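Local coordinates for TT1696 protein (Thermus thermophilus, PDB 1UFB), which is of unknown function but, as a dimeric all-helical member of the HEPN family, may bind DNA, at residues L22-A34 against Y104-A116. Residues are numbered along the deposited sequence; the frame is centred on the assembly and turned at random.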
loop_
_atom_site.group_PDB
_atom_site.type_symbol
_atom_site.label_atom_id
_atom_site.label_comp_id
_atom_site.label_asym_id
_atom_site.label_seq_id
_atom_site.Cartn_x
_atom_site.Cartn_y
_atom_site.Cartn_z
ATOM N N LEU A 22 -12.018 -7.402 -0.026
ATOM C CA LEU A 22 -13.249 -7.445 -0.784
ATOM C C LEU A 22 -14.343 -7.730 0.259
ATOM O O LEU A 22 -15.357 -7.055 0.270
ATOM C CB LEU A 22 -13.103 -8.550 -1.851
ATOM C CG LEU A 22 -14.171 -8.853 -2.914
ATOM C CD1 LEU A 22 -14.403 -7.603 -3.824
ATOM C CD2 LEU A 22 -13.655 -10.056 -3.790
ATOM N N GLY A 23 -14.090 -8.685 1.172
ATOM C CA GLY A 23 -15.035 -9.012 2.211
ATOM C C GLY A 23 -15.275 -7.850 3.159
ATOM O O GLY A 23 -16.367 -7.730 3.703
ATOM N N LEU A 24 -14.258 -7.012 3.403
ATOM C CA LEU A 24 -14.400 -5.830 4.265
ATOM C C LEU A 24 -15.129 -4.703 3.545
ATOM O O LEU A 24 -15.494 -3.682 4.170
ATOM C CB LEU A 24 -13.020 -5.242 4.653
ATOM C CG LEU A 24 -12.092 -6.146 5.499
ATOM C CD1 LEU A 24 -10.707 -5.534 5.533
ATOM C CD2 LEU A 24 -12.637 -6.261 6.942
ATOM N N GLY A 25 -15.331 -4.847 2.238
ATOM C CA GLY A 25 -15.936 -3.741 1.490
ATOM C C GLY A 25 -14.937 -2.615 1.147
ATOM O O GLY A 25 -15.331 -1.508 0.698
ATOM N N ASP A 26 -13.627 -2.894 1.304
ATOM C CA ASP A 26 -12.584 -1.831 1.054
ATOM C C ASP A 26 -12.050 -2.078 -0.367
ATOM O O ASP A 26 -10.965 -2.604 -0.555
ATOM C CB ASP A 26 -11.461 -1.948 2.109
ATOM C CG ASP A 26 -11.922 -1.581 3.513
ATOM O OD1 ASP A 26 -12.990 -0.919 3.656
ATOM O OD2 ASP A 26 -11.215 -1.943 4.471
ATOM N N TYR A 27 -12.862 -1.658 -1.364
ATOM C CA TYR A 27 -12.588 -1.917 -2.774
ATOM C C TYR A 27 -11.308 -1.321 -3.341
ATOM O O TYR A 27 -10.566 -2.021 -4.013
ATOM C CB TYR A 27 -13.846 -1.525 -3.634
ATOM C CG TYR A 27 -15.117 -2.210 -3.085
ATOM C CD1 TYR A 27 -16.332 -1.512 -2.903
ATOM C CD2 TYR A 27 -15.078 -3.562 -2.717
ATOM C CE1 TYR A 27 -17.512 -2.210 -2.347
ATOM C CE2 TYR A 27 -16.188 -4.227 -2.177
ATOM C CZ TYR A 27 -17.389 -3.577 -1.994
ATOM O OH TYR A 27 -18.416 -4.393 -1.480
ATOM N N ALA A 28 -11.072 -0.053 -3.066
ATOM C CA ALA A 28 -9.879 0.591 -3.527
ATOM C C ALA A 28 -8.675 -0.167 -2.909
ATOM O O ALA A 28 -7.668 -0.447 -3.603
ATOM C CB ALA A 28 -9.882 2.045 -3.090
ATOM N N TRP A 29 -8.732 -0.440 -1.621
ATOM C CA TRP A 29 -7.599 -1.164 -1.005
ATOM C C TRP A 29 -7.434 -2.534 -1.633
ATOM O O TRP A 29 -6.312 -3.017 -1.762
ATOM C CB TRP A 29 -7.798 -1.297 0.536
ATOM C CG TRP A 29 -7.221 -0.082 1.226
ATOM C CD1 TRP A 29 -7.898 1.028 1.641
ATOM C CD2 TRP A 29 -5.836 0.141 1.547
ATOM N NE1 TRP A 29 -7.019 1.946 2.220
ATOM C CE2 TRP A 29 -5.745 1.425 2.171
ATOM C CE3 TRP A 29 -4.675 -0.613 1.385
ATOM C CZ2 TRP A 29 -4.510 1.969 2.635
ATOM C CZ3 TRP A 29 -3.444 -0.074 1.855
ATOM C CH2 TRP A 29 -3.385 1.213 2.469
ATOM N N ALA A 30 -8.559 -3.201 -1.991
ATOM C CA ALA A 30 -8.478 -4.505 -2.638
ATOM C C ALA A 30 -7.764 -4.363 -3.995
ATOM O O ALA A 30 -6.988 -5.240 -4.414
ATOM C CB ALA A 30 -9.944 -5.107 -2.885
ATOM N N CYS A 31 -8.052 -3.297 -4.720
ATOM C CA CYS A 31 -7.433 -3.077 -6.003
ATOM C C CYS A 31 -5.919 -2.835 -5.835
ATOM O O CYS A 31 -5.106 -3.293 -6.647
ATOM C CB CYS A 31 -7.990 -1.826 -6.689
ATOM S SG CYS A 31 -9.724 -2.160 -7.346
ATOM N N PHE A 32 -5.580 -2.055 -4.814
ATOM C CA PHE A 32 -4.157 -1.803 -4.562
ATOM C C PHE A 32 -3.446 -3.134 -4.215
ATOM O O PHE A 32 -2.391 -3.472 -4.774
ATOM C CB PHE A 32 -4.038 -0.800 -3.402
ATOM C CG PHE A 32 -2.609 -0.584 -2.954
ATOM C CD1 PHE A 32 -1.757 0.160 -3.766
ATOM C CD2 PHE A 32 -2.129 -1.143 -1.759
ATOM C CE1 PHE A 32 -0.429 0.370 -3.401
ATOM C CE2 PHE A 32 -0.761 -0.944 -1.354
ATOM C CZ PHE A 32 0.068 -0.186 -2.190
ATOM N N ALA A 33 -4.062 -3.923 -3.342
ATOM C CA ALA A 33 -3.478 -5.187 -2.943
ATOM C C ALA A 33 -3.364 -6.108 -4.151
ATOM O O ALA A 33 -2.424 -6.836 -4.238
ATOM C CB ALA A 33 -4.296 -5.843 -1.744
ATOM N N ALA A 34 -4.292 -6.054 -5.108
ATOM C CA ALA A 34 -4.180 -6.891 -6.294
ATOM C C ALA A 34 -2.985 -6.430 -7.141
ATOM O O ALA A 34 -2.205 -7.238 -7.688
ATOM C CB ALA A 34 -5.492 -6.812 -7.135
ATOM N N TYR A 104 -13.852 3.457 -6.167
ATOM C CA TYR A 104 -13.637 2.066 -6.554
ATOM C C TYR A 104 -14.821 1.195 -6.139
ATOM O O TYR A 104 -15.351 1.389 -5.072
ATOM C CB TYR A 104 -12.298 1.588 -5.951
ATOM C CG TYR A 104 -11.170 2.401 -6.561
ATOM C CD1 TYR A 104 -10.882 3.692 -6.101
ATOM C CD2 TYR A 104 -10.472 1.920 -7.694
ATOM C CE1 TYR A 104 -9.925 4.480 -6.762
ATOM C CE2 TYR A 104 -9.542 2.683 -8.357
ATOM C CZ TYR A 104 -9.264 3.981 -7.888
ATOM O OH TYR A 104 -8.348 4.738 -8.559
ATOM N N THR A 105 -15.220 0.234 -6.973
ATOM C CA THR A 105 -16.425 -0.561 -6.675
ATOM C C THR A 105 -16.085 -2.050 -6.482
ATOM O O THR A 105 -14.936 -2.504 -6.760
ATOM C CB THR A 105 -17.433 -0.496 -7.866
ATOM O OG1 THR A 105 -16.841 -1.195 -8.996
ATOM C CG2 THR A 105 -17.746 0.985 -8.287
ATOM N N ARG A 106 -17.079 -2.812 -6.052
ATOM C CA ARG A 106 -16.819 -4.228 -5.852
ATOM C C ARG A 106 -16.480 -4.928 -7.194
ATOM O O ARG A 106 -15.574 -5.795 -7.255
ATOM C CB ARG A 106 -18.015 -4.959 -5.184
ATOM C CG ARG A 106 -17.846 -6.513 -5.026
ATOM C CD ARG A 106 -19.083 -7.239 -4.339
ATOM N NE ARG A 106 -20.292 -7.165 -5.209
ATOM C CZ ARG A 106 -20.546 -7.932 -6.262
ATOM N NH1 ARG A 106 -19.684 -8.877 -6.625
ATOM N NH2 ARG A 106 -21.674 -7.741 -6.983
ATOM N N LEU A 107 -17.245 -4.627 -8.253
ATOM C CA LEU A 107 -16.987 -5.329 -9.507
ATOM C C LEU A 107 -15.568 -5.021 -10.003
ATOM O O LEU A 107 -14.906 -5.890 -10.595
ATOM C CB LEU A 107 -18.012 -4.960 -10.621
ATOM C CG LEU A 107 -19.457 -5.404 -10.273
ATOM C CD1 LEU A 107 -20.472 -4.801 -11.346
ATOM C CD2 LEU A 107 -19.545 -6.954 -10.290
ATOM N N GLU A 108 -15.157 -3.772 -9.850
ATOM C CA GLU A 108 -13.777 -3.407 -10.252
ATOM C C GLU A 108 -12.711 -4.212 -9.490
ATOM O O GLU A 108 -11.697 -4.663 -10.058
ATOM C CB GLU A 108 -13.484 -2.007 -9.885
ATOM C CG GLU A 108 -13.788 -1.048 -10.910
ATOM C CD GLU A 108 -13.191 0.247 -10.468
ATOM O OE1 GLU A 108 -13.848 0.820 -9.596
ATOM O OE2 GLU A 108 -12.056 0.645 -10.959
ATOM N N ALA A 109 -12.903 -4.297 -8.185
ATOM C CA ALA A 109 -11.974 -5.034 -7.335
ATOM C C ALA A 109 -12.048 -6.508 -7.646
ATOM O O ALA A 109 -11.022 -7.201 -7.602
ATOM C CB ALA A 109 -12.323 -4.767 -5.798
ATOM N N GLU A 110 -13.253 -7.079 -7.942
ATOM C CA GLU A 110 -13.207 -8.537 -8.299
ATOM C C GLU A 110 -12.458 -8.745 -9.600
ATOM O O GLU A 110 -11.681 -9.705 -9.772
ATOM C CB GLU A 110 -14.645 -9.202 -8.352
ATOM C CG GLU A 110 -15.323 -9.099 -6.982
ATOM C CD GLU A 110 -16.644 -9.873 -6.861
ATOM O OE1 GLU A 110 -17.037 -10.480 -7.863
ATOM O OE2 GLU A 110 -17.240 -9.840 -5.758
ATOM N N GLU A 111 -12.661 -7.827 -10.537
ATOM C CA GLU A 111 -11.925 -7.915 -11.790
ATOM C C GLU A 111 -10.406 -7.769 -11.479
ATOM O O GLU A 111 -9.557 -8.512 -12.014
ATOM C CB GLU A 111 -12.352 -6.802 -12.747
ATOM C CG GLU A 111 -11.429 -6.774 -13.963
ATOM C CD GLU A 111 -11.793 -5.614 -14.842
ATOM O OE1 GLU A 111 -11.466 -4.422 -14.498
ATOM O OE2 GLU A 111 -12.443 -5.938 -15.873
ATOM N N ALA A 112 -10.071 -6.859 -10.553
ATOM C CA ALA A 112 -8.652 -6.671 -10.196
ATOM C C ALA A 112 -8.069 -7.978 -9.648
ATOM O O ALA A 112 -6.942 -8.369 -10.017
ATOM C CB ALA A 112 -8.526 -5.501 -9.202
ATOM N N LEU A 113 -8.824 -8.668 -8.778
ATOM C CA LEU A 113 -8.358 -9.977 -8.273
ATOM C C LEU A 113 -8.200 -10.955 -9.428
ATOM O O LEU A 113 -7.240 -11.698 -9.476
ATOM C CB LEU A 113 -9.335 -10.594 -7.252
ATOM C CG LEU A 113 -9.398 -9.956 -5.862
ATOM C CD1 LEU A 113 -10.682 -10.367 -5.162
ATOM C CD2 LEU A 113 -8.257 -10.426 -5.041
ATOM N N ASP A 114 -9.127 -10.933 -10.381
ATOM C CA ASP A 114 -9.040 -11.842 -11.518
ATOM C C ASP A 114 -7.758 -11.617 -12.307
ATOM O O ASP A 114 -7.066 -12.587 -12.720
ATOM C CB ASP A 114 -10.217 -11.611 -12.491
ATOM C CG ASP A 114 -11.552 -12.111 -11.943
ATOM O OD1 ASP A 114 -11.557 -12.919 -10.990
ATOM O OD2 ASP A 114 -12.589 -11.690 -12.489
ATOM N N LEU A 115 -7.452 -10.348 -12.550
ATOM C CA LEU A 115 -6.262 -9.990 -13.338
ATOM C C LEU A 115 -4.970 -10.365 -12.583
ATOM O O LEU A 115 -4.011 -10.877 -13.171
ATOM C CB LEU A 115 -6.307 -8.470 -13.693
ATOM C CG LEU A 115 -7.527 -8.047 -14.545
ATOM C CD1 LEU A 115 -7.504 -6.524 -14.808
ATOM C CD2 LEU A 115 -7.478 -8.810 -15.874
ATOM N N ALA A 116 -4.955 -10.118 -11.288
ATOM C CA ALA A 116 -3.782 -10.458 -10.507
ATOM C C ALA A 116 -3.601 -11.965 -10.467
ATOM O O ALA A 116 -2.446 -12.478 -10.559
ATOM C CB ALA A 116 -3.887 -9.889 -9.073
#
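Glu-110 OE2 accepts a 2.8 Å hydrogen bond from Arg-106 NH1, part of a salt bridge, and the aliphatic parts of this pair receive Leu-22. The carboxylate oxygen lies in the guanidinium plane, although the donor approaches it from above the carboxylate plane. With CG anti to the backbone N (chi1 -176°), Leu-22 reaches across to helix 106-116, placing CD1 3.6 Å from Glu-110 CG and fitting as a knob among Arg-106, Ala-109, Glu-110 and Leu-113.

Tyr-27 lies flat against the start of that helix: Arg-106 CB sits over one face, a CH-pi contact 3.8 Å from the ring centroid, while Gly-25 O lies over the opposite face. Shortening Tyr-27 to an alanine removes the ring and is likely to open a gap beside Arg-106 and leave its CB without the ring face it lies on.

Thr-105 and Glu-108 close a capping box here, the bond from Glu-108 N to Thr-105 OG1 being nearly straight at 165°. Deeper in, small residues let the axes of helices 27-34 and 106-116 approach to 8.6 Å: Ala-109 CB enters a hole that includes Ala-30 and Cys-31, and Ala-34 meets Ala-112 and Ala-116. These two helices run nearly parallel (13°), packed through alanines and knobs into holes, within the helical bundle of a HEPN-family domain.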